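Local coordinates for protein uracil-dna glycosylase (Deinococcus radiodurans, PDB 4UQM) that belongs to the uracil-DNA glycosylase superfamily, alpha/beta proteins built round a parallel sheet, and is modelled here with a bound nucleic acid chain, at residues P106-I111 with G128-W133. The protein carries 1 engineered substitution. Sequence-based numbering, arbitrary orientation. Where two conformers were deposited one is given.
With nucleotides of chain B.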
loop_
_atom_site.group_PDB
_atom_site.type_symbol
_atom_site.label_atom_id
_atom_site.label_comp_id
_atom_site.label_asym_id
_atom_site.label_seq_id
_atom_site.Cartn_x
_atom_site.Cartn_y
_atom_site.Cartn_z
ATOM N N PRO A 106 -8.859 3.203 -13.224
ATOM C CA PRO A 106 -10.085 3.654 -12.549
ATOM C C PRO A 106 -9.983 3.906 -11.052
ATOM O O PRO A 106 -10.544 4.901 -10.553
ATOM C CB PRO A 106 -11.107 2.533 -12.865
ATOM C CG PRO A 106 -10.593 1.986 -14.159
ATOM C CD PRO A 106 -9.098 2.074 -14.143
ATOM N N SER A 107 -9.314 3.029 -10.299
ATOM C CA SER A 107 -9.198 3.263 -8.881
ATOM C C SER A 107 -8.522 4.582 -8.574
ATOM O O SER A 107 -8.917 5.303 -7.630
ATOM C CB SER A 107 -8.435 2.110 -8.205
ATOM O OG SER A 107 -9.173 0.870 -8.304
ATOM N N LEU A 108 -7.433 4.836 -9.286
ATOM C CA LEU A 108 -6.675 6.047 -9.056
ATOM C C LEU A 108 -7.443 7.281 -9.559
ATOM O O LEU A 108 -7.388 8.340 -8.928
ATOM C CB LEU A 108 -5.274 5.955 -9.660
ATOM C CG LEU A 108 -4.311 7.125 -9.343
ATOM C CD1 LEU A 108 -4.167 7.381 -7.845
ATOM C CD2 LEU A 108 -2.952 6.937 -10.006
ATOM N N ARG A 109 -8.197 7.145 -10.650
ATOM C CA ARG A 109 -9.104 8.231 -11.057
ATOM C C ARG A 109 -10.037 8.570 -9.942
ATOM O O ARG A 109 -10.327 9.737 -9.726
ATOM C CB ARG A 109 -9.919 7.850 -12.269
ATOM C CG ARG A 109 -9.066 7.698 -13.470
ATOM C CD ARG A 109 -9.852 7.636 -14.724
ATOM N NE ARG A 109 -8.904 7.255 -15.724
ATOM C CZ ARG A 109 -8.090 8.091 -16.334
ATOM N NH1 ARG A 109 -8.132 9.430 -16.095
ATOM N NH2 ARG A 109 -7.271 7.567 -17.216
ATOM N N ASN A 110 -10.528 7.543 -9.234
ATOM C CA ASN A 110 -11.446 7.801 -8.124
ATOM C C ASN A 110 -10.730 8.410 -6.930
ATOM O O ASN A 110 -11.281 9.303 -6.289
ATOM C CB ASN A 110 -12.166 6.517 -7.749
ATOM C CG ASN A 110 -13.260 6.168 -8.731
ATOM O OD1 ASN A 110 -13.680 6.998 -9.535
ATOM N ND2 ASN A 110 -13.781 4.955 -8.634
ATOM N N ILE A 111 -9.526 7.950 -6.605
ATOM C CA ILE A 111 -8.709 8.601 -5.615
ATOM C C ILE A 111 -8.563 10.100 -5.933
ATOM O O ILE A 111 -8.673 10.968 -5.045
ATOM C CB ILE A 111 -7.342 7.892 -5.461
ATOM C CG1 ILE A 111 -7.502 6.568 -4.695
ATOM C CG2 ILE A 111 -6.302 8.761 -4.749
ATOM C CD1 ILE A 111 -6.328 5.638 -4.917
ATOM N N GLY A 128 -0.166 8.937 -13.231
ATOM C CA GLY A 128 -0.553 8.225 -12.024
ATOM C C GLY A 128 0.583 7.779 -11.121
ATOM O O GLY A 128 0.430 6.816 -10.369
ATOM N N TYR A 129 1.716 8.479 -11.165
ATOM C CA TYR A 129 2.947 8.077 -10.468
ATOM C C TYR A 129 3.005 8.692 -9.090
ATOM O O TYR A 129 3.044 9.925 -8.956
ATOM C CB TYR A 129 4.122 8.515 -11.305
ATOM C CG TYR A 129 5.454 8.030 -10.861
ATOM C CD1 TYR A 129 5.737 6.704 -10.707
ATOM C CD2 TYR A 129 6.485 8.946 -10.671
ATOM C CE1 TYR A 129 7.029 6.265 -10.337
ATOM C CE2 TYR A 129 7.755 8.537 -10.357
ATOM C CZ TYR A 129 8.018 7.207 -10.155
ATOM O OH TYR A 129 9.320 6.751 -9.843
ATOM N N LEU A 130 3.008 7.829 -8.065
ATOM C CA LEU A 130 2.812 8.272 -6.682
ATOM C C LEU A 130 4.078 8.242 -5.843
ATOM O O LEU A 130 4.022 8.347 -4.620
ATOM C CB LEU A 130 1.704 7.440 -6.038
ATOM C CG LEU A 130 0.391 7.357 -6.799
ATOM C CD1 LEU A 130 -0.565 6.448 -6.020
ATOM C CD2 LEU A 130 -0.228 8.716 -7.016
ATOM N N ARG A 131 5.244 8.183 -6.498
ATOM C CA ARG A 131 6.515 8.110 -5.783
ATOM C C ARG A 131 6.675 9.282 -4.807
ATOM O O ARG A 131 7.254 9.120 -3.710
ATOM C CB ARG A 131 7.692 8.077 -6.749
ATOM C CG ARG A 131 9.062 8.041 -6.082
ATOM C CD ARG A 131 10.195 8.109 -7.068
ATOM N NE ARG A 131 10.315 9.368 -7.872
ATOM C CZ ARG A 131 11.027 9.531 -9.006
ATOM N NH1 ARG A 131 11.709 8.537 -9.546
ATOM N NH2 ARG A 131 11.044 10.724 -9.621
ATOM N N SER A 132 6.176 10.449 -5.191
ATOM C CA SER A 132 6.336 11.644 -4.331
ATOM C C SER A 132 5.531 11.553 -3.042
ATOM O O SER A 132 5.860 12.261 -2.079
ATOM C CB SER A 132 6.051 12.948 -5.077
ATOM O OG SER A 132 4.695 13.007 -5.438
ATOM N N TRP A 133 4.544 10.684 -2.975
ATOM C CA TRP A 133 3.865 10.395 -1.710
ATOM C C TRP A 133 4.726 9.448 -0.849
ATOM O O TRP A 133 4.912 9.653 0.339
ATOM C CB TRP A 133 2.499 9.734 -1.915
ATOM C CG TRP A 133 1.422 10.609 -2.485
ATOM C CD1 TRP A 133 1.466 11.953 -2.709
ATOM C CD2 TRP A 133 0.121 10.179 -2.901
ATOM N NE1 TRP A 133 0.277 12.373 -3.261
ATOM C CE2 TRP A 133 -0.578 11.307 -3.339
ATOM C CE3 TRP A 133 -0.546 8.955 -2.858
ATOM C CZ2 TRP A 133 -1.870 11.229 -3.844
ATOM C CZ3 TRP A 133 -1.860 8.899 -3.313
ATOM C CH2 TRP A 133 -2.505 10.020 -3.796
ATOM P P DA B 8 -9.915 -5.496 -16.141
ATOM O OP1 DA B 8 -9.090 -5.612 -17.370
ATOM O OP2 DA B 8 -9.969 -6.557 -15.096
ATOM O "O5'" DA B 8 -9.825 -4.049 -15.476
ATOM C "C5'" DA B 8 -10.356 -3.907 -14.163
ATOM C "C4'" DA B 8 -10.642 -2.458 -13.851
ATOM O "O4'" DA B 8 -11.890 -2.053 -14.463
ATOM C "C3'" DA B 8 -10.805 -2.221 -12.356
ATOM O "O3'" DA B 8 -10.279 -0.961 -11.965
ATOM C "C2'" DA B 8 -12.301 -2.219 -12.136
ATOM C "C1'" DA B 8 -12.863 -1.762 -13.472
ATOM N N9 DA B 8 -14.105 -2.449 -13.830
ATOM C C8 DA B 8 -15.258 -1.873 -14.304
ATOM N N7 DA B 8 -16.236 -2.726 -14.488
ATOM C C5 DA B 8 -15.699 -3.942 -14.092
ATOM C C6 DA B 8 -16.241 -5.238 -14.023
ATOM N N6 DA B 8 -17.490 -5.539 -14.397
ATOM N N1 DA B 8 -15.439 -6.235 -13.587
ATOM C C2 DA B 8 -14.193 -5.929 -13.197
ATOM N N3 DA B 8 -13.575 -4.749 -13.206
ATOM C C4 DA B 8 -14.393 -3.784 -13.666
#
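In a small apolar core between a helix start and a loop, Leu108 and Ile111, one turn apart at the beginning of helix 106-118, meet Gly128, Leu130 and Trp133, where the loop runs into the short helix 131-134. No hydrogen bond crosses the interface. Leu108 makes the closest approach: with CG anti to the backbone N (chi1 -173°), its branch ends fork towards the loop. One of them, CD2, presses on the glycine backbone, 3.4 Å from Gly128 CA, closer than carbons normally pack, and lies equally near Gly128 O. The other, CD1, meets Leu130 CD1 at 4.1 Å as the two leucine side chains pass antiparallel. Leu130 is the N-cap residue of helix 131-134; its other methyl, CD2, lies 4.0 Å above one face of the Trp133 indole, towards the rim. Ile111 comes to the same indole at its edge, near the ring plane, with CG2 4.1 Å from Trp133 CH2. Trp133 NE1 donates a hydrogen bond to Trp238 O, which helps fix the rotation of the indole, and the two indole rings meet edge-to-face (T-shaped). The same helix start has Pro106 near the nucleotide, its CG 3.7 Å from O3' of DA8 of chain B, in van der Waals contact only. Around the core, Tyr112 and Leu115 of helix 106-118 touch Leu130 and Trp133 respectively, while Leu140 and Val138 of strand 138-142, an outermost strand of the four-stranded parallel sheet, join the same two residues to the sheet.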